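1-deoxy-D-xylulose 5-phosphate reductoisomerase (Moraxella catarrhalis, PDB 4ZQG) catalyses the NAD(P)H-dependent, metal-dependent rearrangement and reduction of 1-deoxy-D-xylulose 5-phosphate to 2-C-methyl-D-erythritol 4-phosphate, a step of the MEP pathway that fosmidomycin blocks. Local coordinates at residues L164-I168 / S179-K183; T372-Y377 / M394-V398. One frame throughout, in Å; residues are numbered along the deposited sequence.

Two local contacts of one reductoisomerase chain illustrate how neighbouring segments are joined by different chemistry. Interaction 1 comes first along the chain and joins the start of helix 166-170 to the beginning of strand 182-189, a member of the four-stranded mixed sheet of the central region. Interaction 2 follows in series and sets residues 372-377, which include part of helix 371-374, against the long helix 387-409 of the C-terminal family region. Their centres lie 37 Å apart and their nearest atoms about 25 Å, so the two do not touch. They are separate local contacts, the first apolar, the second combining an apolar cluster with the salt bridge of Lys397 and Asp376.

Interaction 1. Residues L164-I168 / S179-K183; sequences LPAAI and SYGIK
The aromatic ring of Tyr180 is the flat group on which residues 164-168 settle. Over one of its faces lies Ile168 CG1, the two side chains running past each other in opposite directions, while Ile168 CD1 meets the root of the ring, 3.9 Å from Tyr180 CG. Pro165 and Ala167 approach the ring obliquely: Pro165 CG is 4.0 Å from Tyr180 CD1, and at the other end of the ring Ala167 CB reaches Tyr180 OH at 3.4 Å. The ring is thus met along its length, from its root at CG to its hydroxyl.

Ile182 continues the apolar surface beyond the tyrosine. Ile182 CD1 lies 4.1 Å from Leu164 CD2, where the two side chains cross at about a right angle, and Ile182 CG1 is 4.1 Å from Ile168 CD1. With CD1 extended (chi2 -168°), the Ile168 chain reaches both Tyr180 and Ile182. Pro165 is at the N-cap of helix 166-170, and it, Ala167 and Ile168 all meet the same ring.

Tyr266 on strand 260-266 packs against both Pro165 and Ile182, tying the contact to the mixed sheet, while Ser179 OG hydrogen-bonds Glu292 of the second subunit. The contact thus joins the loop and helix start to the entrance of strand 182-189 beside the subunit interface. Between the two segments the attraction is dispersive and hydrophobic, which implies that what they contribute to each other is shape fit and burial, with little directional preference.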
loop_
_atom_site.group_PDB
_atom_site.type_symbol
_atom_site.label_atom_id
_atom_site.label_comp_id
_atom_site.label_asym_id
_atom_site.label_seq_id
_atom_site.Cartn_x
_atom_site.Cartn_y
_atom_site.Cartn_z
ATOM N N LEU A 164 3.637 2.631 6.197
ATOM C CA LEU A 164 3.446 3.066 7.577
ATOM C C LEU A 164 3.264 4.578 7.612
ATOM O O LEU A 164 3.759 5.293 6.753
ATOM C CB LEU A 164 4.632 2.617 8.441
ATOM C CG LEU A 164 4.610 1.171 8.949
ATOM C CD1 LEU A 164 5.871 0.761 9.678
ATOM C CD2 LEU A 164 3.450 0.968 9.928
ATOM N N PRO A 165 2.512 5.093 8.583
ATOM C CA PRO A 165 2.313 6.531 8.508
ATOM C C PRO A 165 3.628 7.248 8.782
ATOM O O PRO A 165 4.539 6.645 9.340
ATOM C CB PRO A 165 1.285 6.817 9.610
ATOM C CG PRO A 165 0.771 5.519 10.072
ATOM C CD PRO A 165 1.683 4.442 9.621
ATOM N N ALA A 166 3.709 8.524 8.432
ATOM C CA ALA A 166 4.962 9.283 8.556
ATOM C C ALA A 166 5.560 9.269 9.954
ATOM O O ALA A 166 6.733 8.897 10.148
ATOM C CB ALA A 166 4.740 10.712 8.139
ATOM N N ALA A 167 4.750 9.666 10.929
ATOM C CA ALA A 167 5.151 9.675 12.329
ATOM C C ALA A 167 5.842 8.387 12.807
ATOM O O ALA A 167 6.779 8.450 13.638
ATOM C CB ALA A 167 3.949 9.982 13.179
ATOM N N ILE A 168 5.424 7.233 12.270
ATOM C CA ILE A 168 6.032 5.929 12.646
ATOM C C ILE A 168 7.319 5.614 11.865
ATOM O O ILE A 168 8.159 4.827 12.312
ATOM C CB ILE A 168 4.989 4.791 12.511
ATOM C CG1 ILE A 168 3.747 5.158 13.325
ATOM C CG2 ILE A 168 5.573 3.447 12.937
ATOM C CD1 ILE A 168 2.752 4.043 13.527
ATOM N N SER A 179 -4.245 5.110 18.145
ATOM C CA SER A 179 -4.698 6.003 17.073
ATOM C C SER A 179 -4.289 5.615 15.673
ATOM O O SER A 179 -5.080 5.768 14.748
ATOM C CB SER A 179 -4.112 7.384 17.281
ATOM O OG SER A 179 -4.933 8.090 18.153
ATOM N N TYR A 180 -3.044 5.194 15.507
ATOM C CA TYR A 180 -2.537 4.865 14.197
ATOM C C TYR A 180 -3.122 3.576 13.701
ATOM O O TYR A 180 -3.054 3.294 12.515
ATOM C CB TYR A 180 -1.002 4.764 14.198
ATOM C CG TYR A 180 -0.372 6.103 14.469
ATOM C CD1 TYR A 180 -0.414 7.093 13.509
ATOM C CD2 TYR A 180 0.215 6.388 15.701
ATOM C CE1 TYR A 180 0.104 8.343 13.751
ATOM C CE2 TYR A 180 0.737 7.641 15.961
ATOM C CZ TYR A 180 0.678 8.612 14.972
ATOM O OH TYR A 180 1.196 9.861 15.173
ATOM N N GLY A 181 -3.643 2.771 14.611
ATOM C CA GLY A 181 -4.403 1.621 14.234
ATOM C C GLY A 181 -3.649 0.499 13.578
ATOM O O GLY A 181 -4.265 -0.271 12.839
ATOM N N ILE A 182 -2.355 0.333 13.872
ATOM C CA ILE A 182 -1.618 -0.810 13.296
ATOM C C ILE A 182 -2.017 -2.078 14.019
ATOM O O ILE A 182 -1.951 -2.116 15.239
ATOM C CB ILE A 182 -0.076 -0.741 13.436
ATOM C CG1 ILE A 182 0.521 0.632 13.078
ATOM C CG2 ILE A 182 0.548 -1.796 12.564
ATOM C CD1 ILE A 182 -0.114 1.307 11.916
ATOM N N LYS A 183 -2.406 -3.116 13.285
ATOM C CA LYS A 183 -2.830 -4.345 13.912
ATOM C C LYS A 183 -1.723 -5.295 13.914
ATOM O O LYS A 183 -1.325 -5.780 14.972
ATOM C CB LYS A 183 -4.020 -4.989 13.192
ATOM C CG LYS A 183 -4.844 -5.894 14.105
ATOM C CD LYS A 183 -5.738 -6.801 13.323
ATOM C CE LYS A 183 -6.729 -7.492 14.240
ATOM N NZ LYS A 183 -7.674 -8.258 13.388
#

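Interaction 2. Residues T372-Y377 / M394-V398; sequences TIAQDY and MDKKV
Lys397 and Asp376 reach toward each other from opposite directions, and their meeting organises the polar side of this contact. The lysine leaves helix 387-409 as a fully extended chain, with CG anti to the backbone N (chi1 -175°), which brings its ammonium group to Thr372 and Asp376. There Lys397 NZ makes a salt bridge with Asp376 OD2 at 3.0 Å, meeting the carboxylate on its syn side but 26° out of its plane. Lys397 NZ also donates to Thr372 O, again at 3.0 Å, from a position tilted 34° from the carbonyl plane. Two oxygens of one segment thereby grip a single ammonium group, and the positive charge would probably favour the ionised form of Asp376. The Thr372 side chain crosses the lysine at about a right angle, its CG2 lying beside Lys397 CE.

On the apolar side, the Met394 chain turns at its second torsion. Its sulfur passes alongside Asp376, Met394 SD lying 3.5 Å from Asp376 CB, and the terminal methyl Met394 CE is 3.5 Å from Ile373 CG2. Met394 CE also touches the edge of the Tyr377 ring, near the ring plane, at 3.9 Å from Tyr377 CE1. The CA of Ala374 covers one face of this ring, and Tyr377 OH hydrogen-bonds Leu368 O. Farther along, Ile373 CG1 packs on Val398 CG2.

Helix 333-351 also packs here, Ala338 on Ile373 and Tyr377, Ile337 on Met394. A short helix and the type I beta turn spanning Ala374 to Tyr377 thus pack on helix 387-409, in the helical C-terminal domain characteristic of DXP reductoisomerases.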
loop_
_atom_site.group_PDB
_atom_site.type_symbol
_atom_site.label_atom_id
_atom_site.label_comp_id
_atom_site.label_asym_id
_atom_site.label_seq_id
_atom_site.Cartn_x
_atom_site.Cartn_y
_atom_site.Cartn_z
ATOM N N THR A 372 24.926 -25.204 27.168
ATOM C CA THR A 372 26.059 -24.270 27.213
ATOM C C THR A 372 25.763 -22.958 26.493
ATOM O O THR A 372 26.246 -21.893 26.882
ATOM C CB THR A 372 27.329 -24.943 26.660
ATOM O OG1 THR A 372 27.486 -26.183 27.347
ATOM C CG2 THR A 372 28.567 -24.097 26.887
ATOM N N ILE A 373 24.966 -23.028 25.448
ATOM C CA ILE A 373 24.535 -21.822 24.788
ATOM C C ILE A 373 23.484 -21.128 25.681
ATOM O O ILE A 373 23.613 -19.950 26.012
ATOM C CB ILE A 373 24.036 -22.152 23.361
ATOM C CG1 ILE A 373 25.255 -22.434 22.480
ATOM C CG2 ILE A 373 23.219 -21.015 22.768
ATOM C CD1 ILE A 373 24.972 -23.232 21.226
ATOM N N ALA A 374 22.486 -21.880 26.125
ATOM C CA ALA A 374 21.408 -21.300 26.941
ATOM C C ALA A 374 21.840 -20.525 28.208
ATOM O O ALA A 374 21.093 -19.665 28.685
ATOM C CB ALA A 374 20.384 -22.369 27.291
ATOM N N GLN A 375 23.024 -20.802 28.749
ATOM C CA GLN A 375 23.515 -20.017 29.892
ATOM C C GLN A 375 23.536 -18.521 29.620
ATOM O O GLN A 375 23.403 -17.735 30.556
ATOM C CB GLN A 375 24.926 -20.413 30.372
ATOM C CG GLN A 375 25.414 -21.813 30.017
ATOM C CD GLN A 375 26.835 -22.164 30.515
ATOM O OE1 GLN A 375 27.023 -23.134 31.251
ATOM N NE2 GLN A 375 27.827 -21.402 30.095
ATOM N N ASP A 376 23.748 -18.127 28.366
ATOM C CA ASP A 376 24.011 -16.718 28.052
ATOM C C ASP A 376 22.755 -15.997 27.578
ATOM O O ASP A 376 22.760 -14.774 27.369
ATOM C CB ASP A 376 25.142 -16.595 27.017
ATOM C CG ASP A 376 26.475 -17.130 27.527
ATOM O OD1 ASP A 376 26.890 -16.781 28.652
ATOM O OD2 ASP A 376 27.134 -17.902 26.796
ATOM N N TYR A 377 21.670 -16.741 27.429
ATOM C CA TYR A 377 20.413 -16.129 27.034
ATOM C C TYR A 377 19.949 -14.979 27.920
ATOM O O TYR A 377 19.343 -14.037 27.399
ATOM C CB TYR A 377 19.303 -17.165 26.953
ATOM C CG TYR A 377 19.439 -18.112 25.799
ATOM C CD1 TYR A 377 20.425 -17.963 24.824
ATOM C CD2 TYR A 377 18.559 -19.140 25.660
ATOM C CE1 TYR A 377 20.506 -18.831 23.766
ATOM C CE2 TYR A 377 18.632 -20.009 24.600
ATOM C CZ TYR A 377 19.617 -19.853 23.654
ATOM O OH TYR A 377 19.648 -20.759 22.627
ATOM N N MET A 394 29.607 -14.438 22.413
ATOM C CA MET A 394 28.609 -15.474 22.203
ATOM C C MET A 394 28.657 -15.941 20.789
ATOM O O MET A 394 28.488 -17.123 20.505
ATOM C CB MET A 394 27.206 -14.956 22.493
ATOM C CG MET A 394 26.121 -15.966 22.124
ATOM S SD MET A 394 25.498 -16.832 23.541
ATOM C CE MET A 394 24.058 -17.584 22.837
ATOM N N ASP A 395 28.848 -14.998 19.885
ATOM C CA ASP A 395 29.174 -15.344 18.525
ATOM C C ASP A 395 30.295 -16.398 18.487
ATOM O O ASP A 395 30.072 -17.494 17.980
ATOM C CB ASP A 395 29.565 -14.087 17.755
ATOM C CG ASP A 395 29.814 -14.361 16.285
ATOM O OD1 ASP A 395 28.940 -14.996 15.646
ATOM O OD2 ASP A 395 30.906 -13.964 15.802
ATOM N N LYS A 396 31.467 -16.089 19.059
ATOM C CA LYS A 396 32.644 -17.030 18.999
ATOM C C LYS A 396 32.233 -18.371 19.581
ATOM O O LYS A 396 32.533 -19.430 19.039
ATOM C CB LYS A 396 33.892 -16.506 19.747
ATOM C CG LYS A 396 34.725 -15.450 19.023
ATOM N N LYS A 397 31.472 -18.296 20.660
ATOM C CA LYS A 397 31.023 -19.486 21.335
ATOM C C LYS A 397 30.085 -20.350 20.495
ATOM O O LYS A 397 30.280 -21.558 20.376
ATOM C CB LYS A 397 30.355 -19.101 22.638
ATOM C CG LYS A 397 29.961 -20.290 23.492
ATOM C CD LYS A 397 29.624 -19.787 24.874
ATOM C CE LYS A 397 29.060 -20.891 25.738
ATOM N NZ LYS A 397 28.812 -20.387 27.115
ATOM N N VAL A 398 29.065 -19.747 19.914
ATOM C CA VAL A 398 28.170 -20.514 19.059
ATOM C C VAL A 398 28.925 -21.055 17.854
ATOM O O VAL A 398 28.697 -22.207 17.427
ATOM C CB VAL A 398 26.975 -19.671 18.578
ATOM C CG1 VAL A 398 26.107 -20.479 17.625
ATOM C CG2 VAL A 398 26.163 -19.220 19.791
#